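Local structure of hypothetical protein SP2199 (Streptococcus pneumoniae TIGR4, 2IBO) at residues 75-78 with 79-83; 26-29 with 30-34; 36-40 with 41-45; 11-14 with 15-19. The protein is of unknown function but belongs to the thiamine-binding family of the MTH1187-YkoF clan and so may bind thiamine or a related small molecule. One frame throughout, in Å; residues are numbered along the deposited sequence.

Contact 1: residues 75-78 with 79-83; sequences KINV and GEILS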
ATOM      1  N   LYS A  75      -5.593   1.003   4.234  1.00 29.70           N
ATOM      2  CA  LYS A  75      -6.248   1.580   3.077  1.00 29.74           C
ATOM      3  C   LYS A  75      -7.469   2.271   3.628  1.00 31.71           C
ATOM      4  O   LYS A  75      -8.220   1.688   4.415  1.00 32.97           O
ATOM      5  CB  LYS A  75      -6.702   0.508   2.094  1.00 17.53           C
ATOM      6  CG  LYS A  75      -5.631  -0.019   1.200  1.00 14.85           C
ATOM      7  CD  LYS A  75      -6.148  -1.211   0.418  1.00 16.01           C
ATOM      8  CE  LYS A  75      -5.026  -1.885  -0.345  1.00 15.89           C
ATOM      9  NZ  LYS A  75      -5.511  -3.146  -0.970  1.00 19.14           N
ATOM     10  N   ILE A  76      -7.656   3.520   3.240  1.00 25.08           N
ATOM     11  CA  ILE A  76      -8.823   4.238   3.690  1.00 24.99           C
ATOM     12  C   ILE A  76      -9.583   4.682   2.461  1.00 25.01           C
ATOM     13  O   ILE A  76      -8.990   5.022   1.433  1.00 26.56           O
ATOM     14  CB  ILE A  76      -8.429   5.446   4.553  1.00 22.81           C
ATOM     15  CG1 ILE A  76      -7.449   4.975   5.646  1.00 23.37           C
ATOM     16  CG2 ILE A  76      -9.691   6.099   5.136  1.00 22.52           C
ATOM     17  CD1 ILE A  76      -7.131   5.988   6.727  1.00 21.49           C
ATOM     18  N   ASN A  77     -10.902   4.635   2.557  1.00 24.88           N
ATOM     19  CA  ASN A  77     -11.769   5.054   1.464  1.00 24.92           C
ATOM     20  C   ASN A  77     -12.886   5.853   2.138  1.00 24.97           C
ATOM     21  O   ASN A  77     -13.688   5.295   2.883  1.00 24.53           O
ATOM     22  CB  ASN A  77     -12.316   3.821   0.728  1.00 14.16           C
ATOM     23  CG  ASN A  77     -13.198   4.176  -0.452  1.00 13.79           C
ATOM     24  OD1 ASN A  77     -13.065   5.246  -1.041  1.00 10.55           O
ATOM     25  ND2 ASN A  77     -14.089   3.269  -0.816  1.00 17.01           N
ATOM     26  N   VAL A  78     -12.905   7.162   1.896  1.00 31.46           N
ATOM     27  CA  VAL A  78     -13.899   8.055   2.495  1.00 33.84           C
ATOM     28  C   VAL A  78     -14.733   8.837   1.493  1.00 35.40           C
ATOM     29  O   VAL A  78     -14.295   9.093   0.367  1.00 34.47           O
ATOM     30  CB  VAL A  78     -13.242   9.096   3.443  1.00 24.89           C
ATOM     31  CG1 VAL A  78     -12.827   8.428   4.722  1.00 24.68           C
ATOM     32  CG2 VAL A  78     -12.028   9.769   2.756  1.00 23.00           C
ATOM     33  N   GLY A  79     -15.928   9.230   1.940  1.00 31.90           N
ATOM     34  CA  GLY A  79     -16.845   9.992   1.113  1.00 34.93           C
ATOM     35  C   GLY A  79     -17.988   9.135   0.620  1.00 37.05           C
ATOM     36  O   GLY A  79     -18.363   8.157   1.272  1.00 36.07           O
ATOM     37  N   GLU A  80     -18.558   9.498  -0.527  1.00 50.16           N
ATOM     38  CA  GLU A  80     -19.659   8.725  -1.094  1.00 52.21           C
ATOM     39  C   GLU A  80     -19.055   7.492  -1.739  1.00 51.20           C
ATOM     40  O   GLU A  80     -18.897   7.421  -2.955  1.00 50.31           O
ATOM     41  CB  GLU A  80     -20.435   9.552  -2.119  1.00 87.51           C
ATOM     42  CG  GLU A  80     -21.384  10.576  -1.497  1.00 85.53           C
ATOM     43  CD  GLU A  80     -22.385   9.949  -0.523  1.00 86.44           C
ATOM     44  OE1 GLU A  80     -22.011   9.681   0.644  1.00 84.53           O
ATOM     45  OE2 GLU A  80     -23.548   9.718  -0.927  1.00 89.52           O
ATOM     46  N   ILE A  81     -18.722   6.530  -0.885  1.00 41.00           N
ATOM     47  CA  ILE A  81     -18.093   5.277  -1.277  1.00 39.87           C
ATOM     48  C   ILE A  81     -19.093   4.138  -1.409  1.00 40.95           C
ATOM     49  O   ILE A  81     -20.121   4.129  -0.735  1.00 41.34           O
ATOM     50  CB  ILE A  81     -17.006   4.895  -0.239  1.00 20.04           C
ATOM     51  CG1 ILE A  81     -17.595   4.802   1.179  1.00 18.14           C
ATOM     52  CG2 ILE A  81     -15.980   6.008  -0.145  1.00 19.84           C
ATOM     53  CD1 ILE A  81     -18.090   3.449   1.591  1.00 15.76           C
ATOM     54  N   LEU A  82     -18.798   3.189  -2.290  1.00 35.99           N
ATOM     55  CA  LEU A  82     -19.668   2.038  -2.481  1.00 36.13           C
ATOM     56  C   LEU A  82     -19.394   1.118  -1.299  1.00 36.77           C
ATOM     57  O   LEU A  82     -18.285   1.128  -0.752  1.00 35.80           O
ATOM     58  CB  LEU A  82     -19.339   1.321  -3.793  1.00 59.23           C
ATOM     59  CG  LEU A  82     -19.453   2.145  -5.077  1.00 59.63           C
ATOM     60  CD1 LEU A  82     -18.372   3.213  -5.099  1.00 59.13           C
ATOM     61  CD2 LEU A  82     -19.303   1.237  -6.286  1.00 59.06           C
ATOM     62  N   SER A  83     -20.395   0.334  -0.904  1.00 42.44           N
ATOM     63  CA  SER A  83     -20.261  -0.571   0.240  1.00 42.80           C
ATOM     64  C   SER A  83     -19.509  -1.832  -0.124  1.00 43.52           C
ATOM     65  O   SER A  83     -19.276  -2.097  -1.299  1.00 43.35           O
ATOM     66  CB  SER A  83     -21.635  -0.968   0.773  1.00 45.85           C
ATOM     67  OG  SER A  83     -22.209  -1.982  -0.033  1.00 45.19           O
TER
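Strand 70-79 runs out at Gly-79, whose positive phi (105°) begins the turn, and the peptides after it double back until Ile-81 returns beside Asn-77. The motif is an inverse gamma turn centred on Glu-80, placed where the last strand of a ferredoxin-like sheet gives way to helix 84-87. A weak bond from Ile-81 N to Gly-79 O, 2.7 Å, spans it. The side-chain contact rests on Asn-77 and Ile-81, which pass side by side, running in opposing senses. Asn-77 carries its CG opposite the backbone N (chi1 -178°), and from there the amide carbon lies alongside the branch point of Ile-81: CG is 3.3 Å from Ile-81 CG2 and 3.9 Å from Ile-81 CB. Val-78 turns its methyls the other way, onto Phe-49 of helix 49-64 and Ala-3 of strand 2-11, so the two residues serve different faces of the sheet. Along its outer edge the strand pairs antiparallel with a strand of the second subunit, and the sheet runs on into that chain. Past the turn, Ser-83 is the N-cap of helix 84-87; its OG caps a helix backbone N, while Glu-86 OE2 bonds back to Ser-83 N. Ile-81 does more than meet the amide, since its CG2 also lies 3.5 Å from Val-78 C.

Contact 2: residues 26-29 with 30-34; sequences IAYL and QTQEV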
ATOM      1  N   ILE A  26      -6.990  -9.225  15.637  1.00 26.43           N
ATOM      2  CA  ILE A  26      -8.228  -9.775  15.098  1.00 25.53           C
ATOM      3  C   ILE A  26      -9.292  -9.830  16.196  1.00 26.06           C
ATOM      4  O   ILE A  26     -10.419  -9.366  16.009  1.00 25.92           O
ATOM      5  CB  ILE A  26      -8.005 -11.198  14.515  1.00 14.40           C
ATOM      6  CG1 ILE A  26      -7.151 -11.119  13.244  1.00 13.21           C
ATOM      7  CG2 ILE A  26      -9.358 -11.856  14.183  1.00 13.22           C
ATOM      8  CD1 ILE A  26      -7.927 -10.640  12.008  1.00 13.41           C
ATOM      9  N   ALA A  27      -8.929 -10.396  17.344  1.00 29.58           N
ATOM     10  CA  ALA A  27      -9.856 -10.514  18.477  1.00 28.03           C
ATOM     11  C   ALA A  27     -10.395  -9.139  18.865  1.00 26.88           C
ATOM     12  O   ALA A  27     -11.598  -8.953  19.027  1.00 26.44           O
ATOM     13  CB  ALA A  27      -9.156 -11.155  19.673  1.00 25.33           C
ATOM     14  N   TYR A  28      -9.500  -8.175  19.019  1.00 17.92           N
ATOM     15  CA  TYR A  28      -9.928  -6.831  19.363  1.00 17.83           C
ATOM     16  C   TYR A  28     -10.939  -6.334  18.344  1.00 18.72           C
ATOM     17  O   TYR A  28     -11.999  -5.858  18.713  1.00 17.94           O
ATOM     18  CB  TYR A  28      -8.758  -5.852  19.384  1.00 28.18           C
ATOM     19  CG  TYR A  28      -9.243  -4.428  19.343  1.00 28.57           C
ATOM     20  CD1 TYR A  28      -9.908  -3.871  20.428  1.00 26.83           C
ATOM     21  CD2 TYR A  28      -9.132  -3.669  18.179  1.00 29.44           C
ATOM     22  CE1 TYR A  28     -10.467  -2.599  20.353  1.00 28.24           C
ATOM     23  CE2 TYR A  28      -9.686  -2.394  18.092  1.00 29.80           C
ATOM     24  CZ  TYR A  28     -10.355  -1.874  19.184  1.00 29.51           C
ATOM     25  OH  TYR A  28     -10.960  -0.656  19.073  1.00 28.05           O
ATOM     26  N   LEU A  29     -10.594  -6.438  17.064  1.00 32.38           N
ATOM     27  CA  LEU A  29     -11.467  -5.990  15.986  1.00 31.05           C
ATOM     28  C   LEU A  29     -12.859  -6.636  16.067  1.00 30.63           C
ATOM     29  O   LEU A  29     -13.873  -5.969  15.898  1.00 31.25           O
ATOM     30  CB  LEU A  29     -10.799  -6.284  14.632  1.00 11.91           C
ATOM     31  CG  LEU A  29     -10.132  -5.185  13.785  1.00 14.00           C
ATOM     32  CD1 LEU A  29      -9.588  -4.053  14.607  1.00 11.93           C
ATOM     33  CD2 LEU A  29      -9.023  -5.820  13.001  1.00 11.23           C
ATOM     34  N   GLN A  30     -12.918  -7.931  16.334  1.00 20.76           N
ATOM     35  CA  GLN A  30     -14.214  -8.615  16.438  1.00 22.29           C
ATOM     36  C   GLN A  30     -15.060  -8.007  17.572  1.00 23.31           C
ATOM     37  O   GLN A  30     -16.290  -8.006  17.538  1.00 23.41           O
ATOM     38  CB  GLN A  30     -13.999 -10.112  16.694  1.00 19.29           C
ATOM     39  CG  GLN A  30     -13.453 -10.846  15.499  1.00 19.54           C
ATOM     40  CD  GLN A  30     -12.998 -12.252  15.821  1.00 19.27           C
ATOM     41  OE1 GLN A  30     -12.909 -13.097  14.926  1.00 20.46           O
ATOM     42  NE2 GLN A  30     -12.688 -12.513  17.096  1.00 19.18           N
ATOM     43  N   THR A  31     -14.364  -7.488  18.570  1.00 24.72           N
ATOM     44  CA  THR A  31     -14.963  -6.860  19.729  1.00 25.44           C
ATOM     45  C   THR A  31     -15.749  -5.609  19.387  1.00 26.21           C
ATOM     46  O   THR A  31     -16.731  -5.288  20.056  1.00 27.85           O
ATOM     47  CB  THR A  31     -13.864  -6.503  20.740  1.00 26.80           C
ATOM     48  OG1 THR A  31     -13.675  -7.604  21.628  1.00 27.81           O
ATOM     49  CG2 THR A  31     -14.205  -5.273  21.516  1.00 26.43           C
ATOM     50  N   GLN A  32     -15.320  -4.886  18.362  1.00 23.93           N
ATOM     51  CA  GLN A  32     -16.032  -3.678  17.987  1.00 25.42           C
ATOM     52  C   GLN A  32     -17.341  -4.021  17.274  1.00 25.78           C
ATOM     53  O   GLN A  32     -17.511  -5.126  16.748  1.00 25.71           O
ATOM     54  CB  GLN A  32     -15.148  -2.807  17.105  1.00 31.34           C
ATOM     55  CG  GLN A  32     -13.843  -2.409  17.769  1.00 31.90           C
ATOM     56  CD  GLN A  32     -14.040  -1.856  19.169  1.00 32.00           C
ATOM     57  OE1 GLN A  32     -13.761  -2.527  20.156  1.00 31.85           O
ATOM     58  NE2 GLN A  32     -14.534  -0.631  19.256  1.00 34.11           N
ATOM     59  N   GLU A  33     -18.275  -3.078  17.275  1.00 21.17           N
ATOM     60  CA  GLU A  33     -19.562  -3.306  16.639  1.00 22.27           C
ATOM     61  C   GLU A  33     -19.478  -2.772  15.230  1.00 20.43           C
ATOM     62  O   GLU A  33     -20.268  -1.927  14.823  1.00 20.21           O
ATOM     63  CB  GLU A  33     -20.665  -2.604  17.440  1.00 39.61           C
ATOM     64  CG  GLU A  33     -20.814  -3.160  18.849  1.00 43.26           C
ATOM     65  CD  GLU A  33     -21.699  -2.310  19.730  1.00 45.73           C
ATOM     66  OE1 GLU A  33     -21.306  -1.167  20.028  1.00 45.98           O
ATOM     67  OE2 GLU A  33     -22.786  -2.782  20.124  1.00 46.85           O
ATOM     68  N   VAL A  34     -18.512  -3.292  14.484  1.00 30.10           N
ATOM     69  CA  VAL A  34     -18.269  -2.851  13.119  1.00 29.18           C
ATOM     70  C   VAL A  34     -18.275  -4.010  12.142  1.00 27.33           C
ATOM     71  O   VAL A  34     -17.870  -5.119  12.489  1.00 27.20           O
ATOM     72  CB  VAL A  34     -16.904  -2.106  13.039  1.00 32.03           C
ATOM     73  CG1 VAL A  34     -15.779  -3.035  13.433  1.00 30.78           C
ATOM     74  CG2 VAL A  34     -16.685  -1.544  11.659  1.00 33.11           C
TER
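Tyr-28 overlaps the side chain of Gln-32, four residues on and just past the end of the helix, with ring and amide planes only 20° apart. The tyrosine contributes the far part of its ring: CZ is 3.8 Å from Gln-32 CG, and the phenol OH lies 3.3 Å from Gln-32 CD. Gln-32 gets there because its chain bends at chi2 (-49°) and doubles back over the end of helix 16-31. On another side of the helix Gln-30 stretches out and runs back along the preceding turn, its CG 3.4 Å from Ile-26 O and its CD 4.0 Å from Ile-26 CG2. The backbone beneath is ordinary helix at first: Gln-30 N bonds to Ile-26 O at 2.9 Å, and Thr-31 N to Ala-27 O at 3.2 Å. The next bond, Gln-32 N to Leu-29 O at 3.1 Å, spans three residues instead of four, and the chain leaves the helix. Leu-29 packs into the core, onto Ile-55 and Ala-59 of helix 49-64 and Leu-45 of the sheet. The chemistry is thus divided: apolar packing within, while the tyrosine ring and the aliphatic parts of the two glutamines cover the last turn by van der Waals contact.

Contact 3: residues 36-40 with 41-45; sequences MVVTP and FETVL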
HETATM    1  N   MSE A  36     -17.022  -6.373   9.557  1.00 24.71           N
HETATM    2  CA  MSE A  36     -15.671  -6.767   9.210  1.00 25.42           C
HETATM    3  C   MSE A  36     -15.529  -8.046   8.380  1.00 23.23           C
HETATM    4  O   MSE A  36     -16.269  -9.021   8.545  1.00 23.06           O
HETATM    5  CB  MSE A  36     -14.819  -6.876  10.474  1.00 36.85           C
HETATM    6  CG  MSE A  36     -15.055  -8.096  11.332  1.00 42.45           C
HETATM    7 SE   MSE A  36     -13.675  -8.253  12.817  1.00 47.79          SE
HETATM    8  CE  MSE A  36     -12.324  -9.232  11.930  1.00 45.83           C
ATOM      9  N   VAL A  37     -14.585  -8.013   7.448  1.00 29.57           N
ATOM     10  CA  VAL A  37     -14.309  -9.170   6.612  1.00 27.52           C
ATOM     11  C   VAL A  37     -12.819  -9.407   6.617  1.00 26.61           C
ATOM     12  O   VAL A  37     -12.034  -8.500   6.329  1.00 26.94           O
ATOM     13  CB  VAL A  37     -14.719  -8.974   5.149  1.00 19.26           C
ATOM     14  CG1 VAL A  37     -14.738 -10.308   4.455  1.00 20.90           C
ATOM     15  CG2 VAL A  37     -16.088  -8.321   5.054  1.00 18.57           C
ATOM     16  N   VAL A  38     -12.425 -10.623   6.961  1.00 25.82           N
ATOM     17  CA  VAL A  38     -11.014 -10.947   6.985  1.00 25.42           C
ATOM     18  C   VAL A  38     -10.679 -11.519   5.618  1.00 24.24           C
ATOM     19  O   VAL A  38     -11.251 -12.523   5.229  1.00 25.39           O
ATOM     20  CB  VAL A  38     -10.695 -12.004   8.052  1.00 17.75           C
ATOM     21  CG1 VAL A  38      -9.204 -12.299   8.028  1.00 16.61           C
ATOM     22  CG2 VAL A  38     -11.135 -11.493   9.437  1.00 18.86           C
ATOM     23  N   THR A  39      -9.787 -10.873   4.876  1.00 17.84           N
ATOM     24  CA  THR A  39      -9.394 -11.398   3.581  1.00 17.30           C
ATOM     25  C   THR A  39      -7.950 -11.854   3.793  1.00 16.56           C
ATOM     26  O   THR A  39      -7.358 -11.558   4.823  1.00 16.46           O
ATOM     27  CB  THR A  39      -9.504 -10.314   2.472  1.00 22.19           C
ATOM     28  OG1 THR A  39      -8.496  -9.318   2.660  1.00 21.71           O
ATOM     29  CG2 THR A  39     -10.856  -9.639   2.520  1.00 21.21           C
ATOM     30  N   PRO A  40      -7.360 -12.548   2.807  1.00 31.10           N
ATOM     31  CA  PRO A  40      -5.978 -13.053   2.891  1.00 32.79           C
ATOM     32  C   PRO A  40      -4.822 -12.116   3.236  1.00 34.30           C
ATOM     33  O   PRO A  40      -3.844 -12.544   3.855  1.00 36.49           O
ATOM     34  CB  PRO A  40      -5.729 -13.705   1.529  1.00 20.68           C
ATOM     35  CG  PRO A  40      -7.049 -13.705   0.805  1.00 19.04           C
ATOM     36  CD  PRO A  40      -7.892 -12.636   1.430  1.00 19.63           C
ATOM     37  N   PHE A  41      -4.909 -10.849   2.859  1.00 32.37           N
ATOM     38  CA  PHE A  41      -3.800  -9.930   3.151  1.00 32.58           C
ATOM     39  C   PHE A  41      -4.158  -8.785   4.091  1.00 32.75           C
ATOM     40  O   PHE A  41      -3.273  -8.149   4.672  1.00 35.82           O
ATOM     41  CB  PHE A  41      -3.274  -9.323   1.857  1.00 25.71           C
ATOM     42  CG  PHE A  41      -2.300 -10.187   1.126  1.00 26.66           C
ATOM     43  CD1 PHE A  41      -0.964 -10.197   1.493  1.00 27.85           C
ATOM     44  CD2 PHE A  41      -2.711 -10.990   0.064  1.00 28.35           C
ATOM     45  CE1 PHE A  41      -0.046 -10.981   0.825  1.00 28.32           C
ATOM     46  CE2 PHE A  41      -1.802 -11.785  -0.616  1.00 29.26           C
ATOM     47  CZ  PHE A  41      -0.464 -11.780  -0.236  1.00 28.70           C
ATOM     48  N   GLU A  42      -5.451  -8.523   4.235  1.00 22.32           N
ATOM     49  CA  GLU A  42      -5.895  -7.428   5.074  1.00 22.89           C
ATOM     50  C   GLU A  42      -7.298  -7.647   5.638  1.00 22.13           C
ATOM     51  O   GLU A  42      -8.100  -8.392   5.062  1.00 22.81           O
ATOM     52  CB  GLU A  42      -5.865  -6.150   4.240  1.00 23.43           C
ATOM     53  CG  GLU A  42      -6.771  -6.211   3.022  1.00 23.82           C
ATOM     54  CD  GLU A  42      -6.470  -5.124   2.020  1.00 25.46           C
ATOM     55  OE1 GLU A  42      -7.267  -4.944   1.076  1.00 25.92           O
ATOM     56  OE2 GLU A  42      -5.435  -4.452   2.168  1.00 27.37           O
ATOM     57  N   THR A  43      -7.602  -6.991   6.755  1.00 13.71           N
ATOM     58  CA  THR A  43      -8.929  -7.143   7.340  1.00 14.93           C
ATOM     59  C   THR A  43      -9.674  -5.885   6.959  1.00 14.18           C
ATOM     60  O   THR A  43      -9.207  -4.780   7.244  1.00 13.21           O
ATOM     61  CB  THR A  43      -8.877  -7.312   8.897  1.00 23.04           C
ATOM     62  OG1 THR A  43      -8.255  -8.563   9.235  1.00 22.78           O
ATOM     63  CG2 THR A  43     -10.273  -7.307   9.474  1.00 20.75           C
ATOM     64  N   VAL A  44     -10.824  -6.057   6.312  1.00 14.30           N
ATOM     65  CA  VAL A  44     -11.627  -4.932   5.837  1.00 15.06           C
ATOM     66  C   VAL A  44     -12.756  -4.571   6.781  1.00 15.37           C
ATOM     67  O   VAL A  44     -13.591  -5.411   7.098  1.00 14.13           O
ATOM     68  CB  VAL A  44     -12.236  -5.242   4.434  1.00 23.39           C
ATOM     69  CG1 VAL A  44     -13.137  -4.103   3.983  1.00 21.23           C
ATOM     70  CG2 VAL A  44     -11.127  -5.472   3.427  1.00 21.52           C
ATOM     71  N   LEU A  45     -12.780  -3.309   7.205  1.00 17.26           N
ATOM     72  CA  LEU A  45     -13.809  -2.797   8.107  1.00 18.01           C
ATOM     73  C   LEU A  45     -14.689  -1.786   7.380  1.00 18.63           C
ATOM     74  O   LEU A  45     -14.232  -1.099   6.473  1.00 18.34           O
ATOM     75  CB  LEU A  45     -13.157  -2.139   9.334  1.00 16.18           C
ATOM     76  CG  LEU A  45     -12.242  -3.036  10.184  1.00 15.14           C
ATOM     77  CD1 LEU A  45     -11.656  -2.242  11.335  1.00 15.98           C
ATOM     78  CD2 LEU A  45     -13.011  -4.216  10.706  1.00 13.11           C
TER
HETATM   79  O   HOH W   1      -6.575  -9.327   0.697  1.00 38.80           O
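Thr-39 and Glu-42 make the central contact: the carbonyl O of Glu-42 takes two bonds from one residue, from Thr-39 N at 3.0 Å and from Thr-39 OG1 at 2.6 Å, both donors tilted from the carbonyl plane. A chi1 of 70° brings OG1 round beside its own N, where both can reach Glu-42 O. A water donates to this OG1 (2.7 Å) and accepts from Phe-41 N (3.1 Å), tying down the head of the turn. Val-37 and Val-44 form a hydrogen-bonded pair: Val-37 N to Val-44 O is 2.8 Å, and Val-44 N to Val-37 O is 2.7 Å. On the face of Met-36, Val-38 and Thr-43, turned to helix 16-31, the selenomethionine Met-36 bends at its selenium and brings CE to 3.7 Å from Thr-43 CG2. The face of Val-37 and Val-44 meets Ile-84 of helix 84-87. At the interface Glu-42 is bridged to Lys-75 of its own chain and to Lys-75 of the third subunit, which probably offset the charge of that subunit's nearby Glu-42. This is the beta hairpin midway in the beta-alpha-beta-beta-alpha-beta order of a ferredoxin-like fold, with strand 35-38 at this chain's sheet edge.

Contact 4: residues 11-14 with 15-19; sequences PLVQ and GIDRI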
ATOM      1  N   PRO A  11       3.885  -7.582  11.962  1.00 81.10           N
ATOM      2  CA  PRO A  11       4.792  -7.354  13.085  1.00 73.27           C
ATOM      3  C   PRO A  11       6.157  -7.871  12.655  1.00 85.66           C
ATOM      4  O   PRO A  11       6.259  -8.932  12.027  1.00 76.70           O
ATOM      5  CB  PRO A  11       4.167  -8.184  14.202  1.00 43.47           C
ATOM      6  CG  PRO A  11       3.638  -9.374  13.445  1.00 43.21           C
ATOM      7  CD  PRO A  11       3.003  -8.737  12.217  1.00 42.48           C
ATOM      8  N   LEU A  12       7.199  -7.109  12.960  1.00 82.52           N
ATOM      9  CA  LEU A  12       8.547  -7.514  12.600  1.00 84.51           C
ATOM     10  C   LEU A  12       9.165  -8.227  13.798  1.00 75.86           C
ATOM     11  O   LEU A  12      10.102  -7.738  14.430  1.00 75.75           O
ATOM     12  CB  LEU A  12       9.363  -6.291  12.190  1.00 44.13           C
ATOM     13  CG  LEU A  12       8.652  -5.446  11.132  1.00 42.35           C
ATOM     14  CD1 LEU A  12       9.567  -4.310  10.717  1.00 42.35           C
ATOM     15  CD2 LEU A  12       8.261  -6.302   9.933  1.00 39.97           C
ATOM     16  N   VAL A  13       8.595  -9.389  14.097  1.00 55.21           N
ATOM     17  CA  VAL A  13       9.017 -10.230  15.199  1.00 56.94           C
ATOM     18  C   VAL A  13       8.932 -11.664  14.716  1.00 60.06           C
ATOM     19  O   VAL A  13       8.209 -11.955  13.761  1.00 60.06           O
ATOM     20  CB  VAL A  13       8.096 -10.063  16.411  1.00 54.19           C
ATOM     21  CG1 VAL A  13       8.507 -11.025  17.492  1.00 54.29           C
ATOM     22  CG2 VAL A  13       8.172  -8.639  16.935  1.00 53.58           C
ATOM     23  N   GLN A  14       9.669 -12.547  15.387  1.00 88.98           N
ATOM     24  CA  GLN A  14       9.742 -13.971  15.058  1.00 89.51           C
ATOM     25  C   GLN A  14       8.410 -14.686  14.825  1.00 87.57           C
ATOM     26  O   GLN A  14       7.425 -14.076  14.417  1.00 86.53           O
ATOM     27  CB  GLN A  14      10.534 -14.711  16.142  1.00 84.53           C
ATOM     28  CG  GLN A  14      12.009 -14.306  16.251  1.00 83.54           C
ATOM     29  CD  GLN A  14      12.218 -12.912  16.835  1.00 89.53           C
ATOM     30  OE1 GLN A  14      11.755 -12.609  17.939  1.00 87.56           O
ATOM     31  NE2 GLN A  14      12.929 -12.059  16.100  1.00 88.53           N
ATOM     32  N   GLY A  15       8.393 -15.988  15.092  1.00 86.86           N
ATOM     33  CA  GLY A  15       7.193 -16.775  14.872  1.00 85.53           C
ATOM     34  C   GLY A  15       6.053 -16.627  15.866  1.00 84.53           C
ATOM     35  O   GLY A  15       5.111 -15.868  15.637  1.00 83.53           O
ATOM     36  N   ILE A  16       6.135 -17.368  16.965  1.00 54.93           N
ATOM     37  CA  ILE A  16       5.108 -17.363  17.995  1.00 53.74           C
ATOM     38  C   ILE A  16       4.679 -15.973  18.474  1.00 53.33           C
ATOM     39  O   ILE A  16       3.496 -15.728  18.714  1.00 53.25           O
ATOM     40  CB  ILE A  16       5.569 -18.223  19.203  1.00 60.25           C
ATOM     41  CG1 ILE A  16       4.570 -18.106  20.361  1.00 58.96           C
ATOM     42  CG2 ILE A  16       6.971 -17.802  19.627  1.00 60.92           C
ATOM     43  CD1 ILE A  16       4.757 -19.150  21.428  1.00 57.63           C
ATOM     44  N   ASP A  17       5.627 -15.057  18.611  1.00 66.56           N
ATOM     45  CA  ASP A  17       5.290 -13.717  19.068  1.00 66.56           C
ATOM     46  C   ASP A  17       4.412 -12.957  18.069  1.00 65.71           C
ATOM     47  O   ASP A  17       3.640 -12.082  18.464  1.00 65.73           O
ATOM     48  CB  ASP A  17       6.564 -12.910  19.334  1.00 87.43           C
ATOM     49  CG  ASP A  17       7.603 -13.697  20.106  1.00 87.54           C
ATOM     50  OD1 ASP A  17       7.251 -14.277  21.155  1.00 88.53           O
ATOM     51  OD2 ASP A  17       8.774 -13.731  19.664  1.00 87.53           O
ATOM     52  N   ARG A  18       4.525 -13.295  16.784  1.00 66.44           N
ATOM     53  CA  ARG A  18       3.754 -12.612  15.745  1.00 65.48           C
ATOM     54  C   ARG A  18       2.346 -13.167  15.554  1.00 64.17           C
ATOM     55  O   ARG A  18       1.402 -12.411  15.312  1.00 64.83           O
ATOM     56  CB  ARG A  18       4.500 -12.649  14.408  1.00 73.05           C
ATOM     57  CG  ARG A  18       4.349 -13.939  13.621  1.00 75.56           C
ATOM     58  CD  ARG A  18       4.185 -13.607  12.158  1.00 77.86           C
ATOM     59  NE  ARG A  18       5.155 -12.593  11.755  1.00 80.71           N
ATOM     60  CZ  ARG A  18       5.092 -11.896  10.624  1.00 82.35           C
ATOM     61  NH1 ARG A  18       4.096 -12.098   9.764  1.00 82.63           N
ATOM     62  NH2 ARG A  18       6.024 -10.987  10.358  1.00 82.99           N
ATOM     63  N   ILE A  19       2.208 -14.486  15.645  1.00 55.92           N
ATOM     64  CA  ILE A  19       0.900 -15.114  15.503  1.00 53.40           C
ATOM     65  C   ILE A  19       0.011 -14.624  16.645  1.00 50.71           C
ATOM     66  O   ILE A  19      -1.205 -14.753  16.602  1.00 50.73           O
ATOM     67  CB  ILE A  19       1.006 -16.655  15.553  1.00 89.49           C
ATOM     68  CG1 ILE A  19       1.742 -17.086  16.822  1.00 87.44           C
ATOM     69  CG2 ILE A  19       1.725 -17.166  14.313  1.00 88.55           C
ATOM     70  CD1 ILE A  19       1.937 -18.588  16.952  1.00 87.94           C
TER
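Arg-18 starts its path against the proline ring: its CB is 3.5 Å from Pro-11 CG and also 3.3 Å from Gln-14 O. CG stays near the same carbonyl, its place less certain, and CD moves off from it. The chain bends at chi2 (139°) and again at chi3 (45°), which curls the guanidinium back over the loop instead of letting it run away from the helix. NE then has Val-13 O at its edge, in the guanidinium plane and 3.7 Å off. One face of the flat group is met by Pro-11 CG, 3.9 Å above the plane and offset toward the rim. At the tip, NH2 comes to 2.7 Å from Pro-11 O, but at an angle too poor for a hydrogen bond. The carbonyl oxygens of Pro-11, Val-13 and Gln-14 thus lie around the guanidinium, which would probably suit its charge although none is hydrogen-bonded to it. Arg-18 also packs on Leu-12 of the fourth subunit and Leu-82 of the third. Val-13 adds a second contact, its CG1 lying 3.3 Å from Asp-17 CB with the two side chains nearly perpendicular. Gln-14 runs alongside Asp-17 in the same sense, with amide and carboxylate planes 80° apart. The loop thereby wraps the first turn of helix 16-31 directly after strand 2-11, the opening beta-alpha connection of the fold.

In the fold
From the N terminus the contacts come in the order 4, 2, 3, 1, strictly in series; none nests in or crosses another. Contact 4 closes the loop from strand 2-11 into helix 16-31, and contact 2 finishes that same helix, with centres about 21 Å apart. The chain then drops into the hairpin of contact 3, which lies under contact 2: Ile-26, Leu-29 and Gln-30 rest on Met-36 and Thr-43. Contact 1 ends strand 70-79 at the opposite edge of this chain's sheet, where the second subunit carries it on, and turns the chain toward helix 84-87; the Lys-75 to Glu-42 salt bridge joins it to contact 3. Contacts 1 and 4 lie on opposite sides of the chain's centre.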